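DnaD domain protein (Enterococcus faecalis, PDB 2I5U) is of unknown function but belongs to the DnaB/DnaD family, so the whole protein probably acts in replication initiation, with this chain as its DnaD domain. Local coordinates at residues K19-T22 / D23-W27; Y60-I63 / N64-K68. All blocks are in the same frame, centred on the assembly; numbering follows the deposited sequence.

Contact 1. Residues K19-T22 / D23-W27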
loop_
_atom_site.group_PDB
_atom_site.type_symbol
_atom_site.label_atom_id
_atom_site.label_comp_id
_atom_site.label_asym_id
_atom_site.label_seq_id
_atom_site.Cartn_x
_atom_site.Cartn_y
_atom_site.Cartn_z
ATOM N N LYS A 19 10.104 2.149 -8.819
ATOM C CA LYS A 19 8.846 1.737 -9.429
ATOM C C LYS A 19 7.746 1.529 -8.389
ATOM O O LYS A 19 6.617 1.978 -8.554
ATOM C CB LYS A 19 9.035 0.439 -10.232
ATOM C CG LYS A 19 7.752 -0.052 -10.948
ATOM C CD LYS A 19 7.901 -1.452 -11.556
ATOM C CE LYS A 19 6.604 -1.846 -12.314
ATOM N NZ LYS A 19 5.348 -1.820 -11.478
ATOM N N THR A 20 8.103 0.850 -7.305
ATOM C CA THR A 20 7.133 0.521 -6.288
ATOM C C THR A 20 6.731 1.784 -5.551
ATOM O O THR A 20 5.552 1.943 -5.217
ATOM C CB THR A 20 7.678 -0.558 -5.332
ATOM O OG1 THR A 20 8.036 -1.712 -6.095
ATOM C CG2 THR A 20 6.614 -0.909 -4.222
HETATM N N MSE A 21 7.658 2.723 -5.333
HETATM C CA MSE A 21 7.269 4.018 -4.712
HETATM C C MSE A 21 6.308 4.790 -5.605
HETATM O O MSE A 21 5.328 5.410 -5.132
HETATM C CB MSE A 21 8.476 4.892 -4.372
HETATM C CG MSE A 21 8.178 5.937 -3.264
HETATM SE SE MSE A 21 7.674 5.220 -1.479
HETATM C CE MSE A 21 5.739 5.326 -1.664
ATOM N N THR A 22 6.585 4.768 -6.902
ATOM C CA THR A 22 5.695 5.375 -7.901
ATOM C C THR A 22 4.320 4.736 -7.802
ATOM O O THR A 22 3.308 5.423 -7.797
ATOM C CB THR A 22 6.258 5.190 -9.328
ATOM O OG1 THR A 22 7.521 5.875 -9.427
ATOM C CG2 THR A 22 5.286 5.699 -10.363
ATOM N N ASP A 23 4.293 3.408 -7.719
ATOM C CA ASP A 23 3.043 2.656 -7.640
ATOM C C ASP A 23 2.248 3.019 -6.402
ATOM O O ASP A 23 1.025 3.187 -6.456
ATOM C CB ASP A 23 3.322 1.142 -7.674
ATOM C CG ASP A 23 3.796 0.648 -9.029
ATOM O OD1 ASP A 23 3.458 1.263 -10.064
ATOM O OD2 ASP A 23 4.511 -0.370 -9.083
ATOM N N PHE A 24 2.926 3.143 -5.274
ATOM C CA PHE A 24 2.220 3.483 -4.045
ATOM C C PHE A 24 1.750 4.945 -4.054
ATOM O O PHE A 24 0.684 5.251 -3.502
ATOM C CB PHE A 24 3.056 3.146 -2.800
ATOM C CG PHE A 24 3.115 1.668 -2.483
ATOM C CD1 PHE A 24 1.998 0.846 -2.570
ATOM C CD2 PHE A 24 4.282 1.107 -2.037
ATOM C CE1 PHE A 24 2.073 -0.522 -2.240
ATOM C CE2 PHE A 24 4.348 -0.246 -1.707
ATOM C CZ PHE A 24 3.240 -1.051 -1.821
ATOM N N ASP A 25 2.542 5.855 -4.633
ATOM C CA ASP A 25 2.108 7.260 -4.782
ATOM C C ASP A 25 0.818 7.317 -5.585
ATOM O O ASP A 25 -0.117 8.065 -5.253
ATOM C CB ASP A 25 3.153 8.111 -5.518
ATOM C CG ASP A 25 4.314 8.526 -4.651
ATOM O OD1 ASP A 25 4.177 8.500 -3.421
ATOM O OD2 ASP A 25 5.365 8.932 -5.229
ATOM N N TYR A 26 0.766 6.520 -6.639
ATOM C CA TYR A 26 -0.400 6.466 -7.511
ATOM C C TYR A 26 -1.587 5.852 -6.773
ATOM O O TYR A 26 -2.717 6.295 -6.942
ATOM C CB TYR A 26 -0.084 5.714 -8.801
ATOM C CG TYR A 26 -0.884 6.221 -9.941
ATOM C CD1 TYR A 26 -0.484 7.361 -10.644
ATOM C CD2 TYR A 26 -2.097 5.636 -10.268
ATOM C CE1 TYR A 26 -1.245 7.862 -11.668
ATOM C CE2 TYR A 26 -2.862 6.132 -11.306
ATOM C CZ TYR A 26 -2.426 7.244 -11.992
ATOM O OH TYR A 26 -3.177 7.774 -13.005
ATOM N N TRP A 27 -1.331 4.879 -5.896
ATOM C CA TRP A 27 -2.400 4.273 -5.103
ATOM C C TRP A 27 -2.992 5.277 -4.136
ATOM O O TRP A 27 -4.206 5.314 -3.951
ATOM C CB TRP A 27 -1.885 3.053 -4.323
ATOM C CG TRP A 27 -2.119 1.770 -5.035
ATOM C CD1 TRP A 27 -1.177 0.884 -5.508
ATOM C CD2 TRP A 27 -3.383 1.212 -5.337
ATOM N NE1 TRP A 27 -1.799 -0.182 -6.095
ATOM C CE2 TRP A 27 -3.156 -0.003 -6.011
ATOM C CE3 TRP A 27 -4.701 1.644 -5.136
ATOM C CZ2 TRP A 27 -4.206 -0.806 -6.474
ATOM C CZ3 TRP A 27 -5.743 0.846 -5.581
ATOM C CH2 TRP A 27 -5.486 -0.364 -6.256
HETATM O O HOH W 1 4.841 1.169 -12.361
HETATM O O HOH W 2 6.069 -2.293 -7.916
#
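With CG of K19 trans to its backbone N (chi1 -178°) and the rest of the chain extended as far as a bend at the last torsion (chi4 -57°), the ammonium group of K19 curls back to D23. This makes an i to i+4 salt bridge on helix 18-32 of the all-helical DnaD domain, and it illustrates how a single helical turn can pair opposite charges. NZ of K19 meets OD2 of D23 at 2.9 Å, on the syn lone pair of that oxygen. One water accepts from NZ of K19 and donates to D23, its oxygen 2.7 Å from OD1 of D23, so that salt bridge and water together link NZ to both carboxylate oxygens. A second water donates to OD2 of D23 at 2.7 Å and also bonds OG1 of T20, itself hydrogen-bonded to OG of S17. With bonds at both oxygens, the carboxylate is restrained against rotation.

Round the helix the contact turns apolar. T20 lies alongside F24, its CG2 3.4 Å from CE2 of the ring. The selenomethionine M21 crosses F24 at about a right angle, and its CE comes to the ring's edge and sits 3.6 Å from CB of F24. The F24 ring is buried, meeting Y60 edge-to-face and touching I45 of helix 38-55 and I4 of helix 2-9. The same terminal methyl of M21 reaches a charged neighbour as well, CE lying 3.9 Å from OD1 of D25.

Contact 2. Residues Y60-I63 / N64-K68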
loop_
_atom_site.group_PDB
_atom_site.type_symbol
_atom_site.label_atom_id
_atom_site.label_comp_id
_atom_site.label_asym_id
_atom_site.label_seq_id
_atom_site.Cartn_x
_atom_site.Cartn_y
_atom_site.Cartn_z
ATOM N N TYR A 60 4.912 -6.743 -4.220
ATOM C CA TYR A 60 3.934 -5.758 -4.671
ATOM C C TYR A 60 2.703 -6.415 -5.283
ATOM O O TYR A 60 1.589 -5.920 -5.129
ATOM C CB TYR A 60 4.560 -4.761 -5.646
ATOM C CG TYR A 60 3.552 -3.780 -6.164
ATOM C CD1 TYR A 60 3.100 -2.747 -5.376
ATOM C CD2 TYR A 60 3.015 -3.897 -7.447
ATOM C CE1 TYR A 60 2.144 -1.835 -5.845
ATOM C CE2 TYR A 60 2.082 -3.000 -7.917
ATOM C CZ TYR A 60 1.628 -1.982 -7.110
ATOM O OH TYR A 60 0.694 -1.089 -7.644
ATOM N N ASN A 61 2.900 -7.495 -6.028
ATOM C CA ASN A 61 1.755 -8.146 -6.675
ATOM C C ASN A 61 0.664 -8.500 -5.674
ATOM O O ASN A 61 -0.506 -8.243 -5.906
ATOM C CB ASN A 61 2.189 -9.386 -7.452
ATOM C CG ASN A 61 2.960 -9.052 -8.725
ATOM O OD1 ASN A 61 2.696 -8.041 -9.389
ATOM N ND2 ASN A 61 3.866 -9.930 -9.099
ATOM N N TYR A 62 1.068 -9.062 -4.551
ATOM C CA TYR A 62 0.112 -9.507 -3.542
ATOM C C TYR A 62 -0.584 -8.295 -2.909
ATOM O O TYR A 62 -1.820 -8.280 -2.718
ATOM C CB TYR A 62 0.833 -10.313 -2.473
ATOM C CG TYR A 62 -0.075 -11.008 -1.481
ATOM C CD1 TYR A 62 -0.574 -12.277 -1.738
ATOM C CD2 TYR A 62 -0.348 -10.440 -0.252
ATOM C CE1 TYR A 62 -1.369 -12.921 -0.820
ATOM C CE2 TYR A 62 -1.148 -11.081 0.661
ATOM C CZ TYR A 62 -1.664 -12.313 0.363
ATOM O OH TYR A 62 -2.457 -12.997 1.292
ATOM N N ILE A 63 0.201 -7.256 -2.631
ATOM C CA ILE A 63 -0.348 -6.038 -2.042
ATOM C C ILE A 63 -1.312 -5.338 -3.003
ATOM O O ILE A 63 -2.373 -4.868 -2.600
ATOM C CB ILE A 63 0.795 -5.090 -1.596
ATOM C CG1 ILE A 63 1.566 -5.731 -0.438
ATOM C CG2 ILE A 63 0.250 -3.738 -1.211
ATOM C CD1 ILE A 63 2.930 -5.178 -0.278
ATOM N N ASN A 64 -0.922 -5.254 -4.266
ATOM C CA ASN A 64 -1.753 -4.652 -5.313
ATOM C C ASN A 64 -3.135 -5.330 -5.403
ATOM O O ASN A 64 -4.152 -4.660 -5.528
ATOM C CB ASN A 64 -0.996 -4.731 -6.650
ATOM C CG ASN A 64 -1.680 -4.007 -7.761
ATOM O OD1 ASN A 64 -2.059 -2.854 -7.639
ATOM N ND2 ASN A 64 -1.801 -4.679 -8.891
ATOM N N ALA A 65 -3.155 -6.649 -5.350
ATOM C CA ALA A 65 -4.427 -7.379 -5.411
ATOM C C ALA A 65 -5.335 -6.970 -4.261
ATOM O O ALA A 65 -6.556 -6.779 -4.449
ATOM C CB ALA A 65 -4.183 -8.856 -5.396
ATOM N N ILE A 66 -4.754 -6.846 -3.070
ATOM C CA ILE A 66 -5.518 -6.420 -1.902
ATOM C C ILE A 66 -6.090 -5.028 -2.098
ATOM O O ILE A 66 -7.267 -4.781 -1.876
ATOM C CB ILE A 66 -4.654 -6.404 -0.634
ATOM C CG1 ILE A 66 -4.150 -7.805 -0.298
ATOM C CG2 ILE A 66 -5.445 -5.845 0.543
ATOM C CD1 ILE A 66 -3.082 -7.844 0.785
ATOM N N LEU A 67 -5.236 -4.105 -2.492
ATOM C CA LEU A 67 -5.660 -2.717 -2.693
ATOM C C LEU A 67 -6.730 -2.559 -3.785
ATOM O O LEU A 67 -7.604 -1.703 -3.667
ATOM C CB LEU A 67 -4.445 -1.830 -3.007
ATOM C CG LEU A 67 -3.407 -1.723 -1.890
ATOM C CD1 LEU A 67 -2.206 -0.964 -2.430
ATOM C CD2 LEU A 67 -3.987 -1.088 -0.641
ATOM N N LYS A 68 -6.645 -3.339 -4.859
ATOM C CA LYS A 68 -7.660 -3.249 -5.937
ATOM C C LYS A 68 -9.028 -3.597 -5.415
ATOM O O LYS A 68 -10.052 -2.996 -5.840
ATOM C CB LYS A 68 -7.333 -4.191 -7.092
ATOM C CG LYS A 68 -6.219 -3.726 -7.969
ATOM C CD LYS A 68 -6.002 -4.687 -9.117
ATOM C CE LYS A 68 -4.793 -4.298 -9.957
ATOM N NZ LYS A 68 -4.450 -5.307 -11.039
HETATM O O HOH W 3 -1.601 -7.913 -8.407
HETATM O O HOH W 4 0.480 -6.578 -9.914
#
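The ring of Y60 carries CB of N64 over one face, a CH-pi contact one turn along helix 60-73, the last helix of this four-helix domain. CB lies 4.0 Å from the centroid of the Y60 ring and 24° off its normal, displaced toward the rim on the side of CE2 and CZ. In both residues CG lies trans to its own backbone N (chi1 177° in Y60), which brings ring and amide together. Their planes are only 17° apart, so that the two flat groups lie almost parallel. OH of Y60 and OD1 of N64 end up near each other, and each has a weak hydrogen bond with NE1 of W27 on helix 18-32.

The next shell helps to hold this pair in place. N of N64 donates to O of Y60 over a short 2.7 Å. On the other branch of the amide, ND2 of N64 gives a hydrogen to a water that in turn donates to N61, the water oxygen 2.8 Å from O of N61. A further water on OD1 of N61 takes only a weak bond from ND2.

Beyond the polar groups, the apolar flank repeats the four-residue spacing: CE2 of Y62 meets CD1 of I66 at 3.8 Å, and CG2 of I63 lies 3.9 Å from CD1 of L67. I63 also packs on I49 and Y62 on A52, both of helix 38-55. At the start of the helix, OD1 of N59 accepts a hydrogen bond from N of Y62.

Overall arrangement
Contacts 1 and 2 are successive in the chain and belong to two helices, 18-32 and 60-73, that pack against each other; their centres are 12 Å apart. W27 reaches from one helix to the other. Its NE1 stands 3.1 Å from OH of Y60 and 3.1 Å from OD1 of N64, two probable but weak hydrogen bonds, so one indole N-H points toward the phenol and amide oxygens of Y60 and N64. Alongside, CB of D23 packs 3.4 Å from OH of Y60, and CH2 of W27 lies 3.5 Å from N of K68. A bound magnesium ion lies near contact 1, about 4 Å from the side chain of D25, whereas the side chain of Y60 in contact 2 is about 13 Å from it.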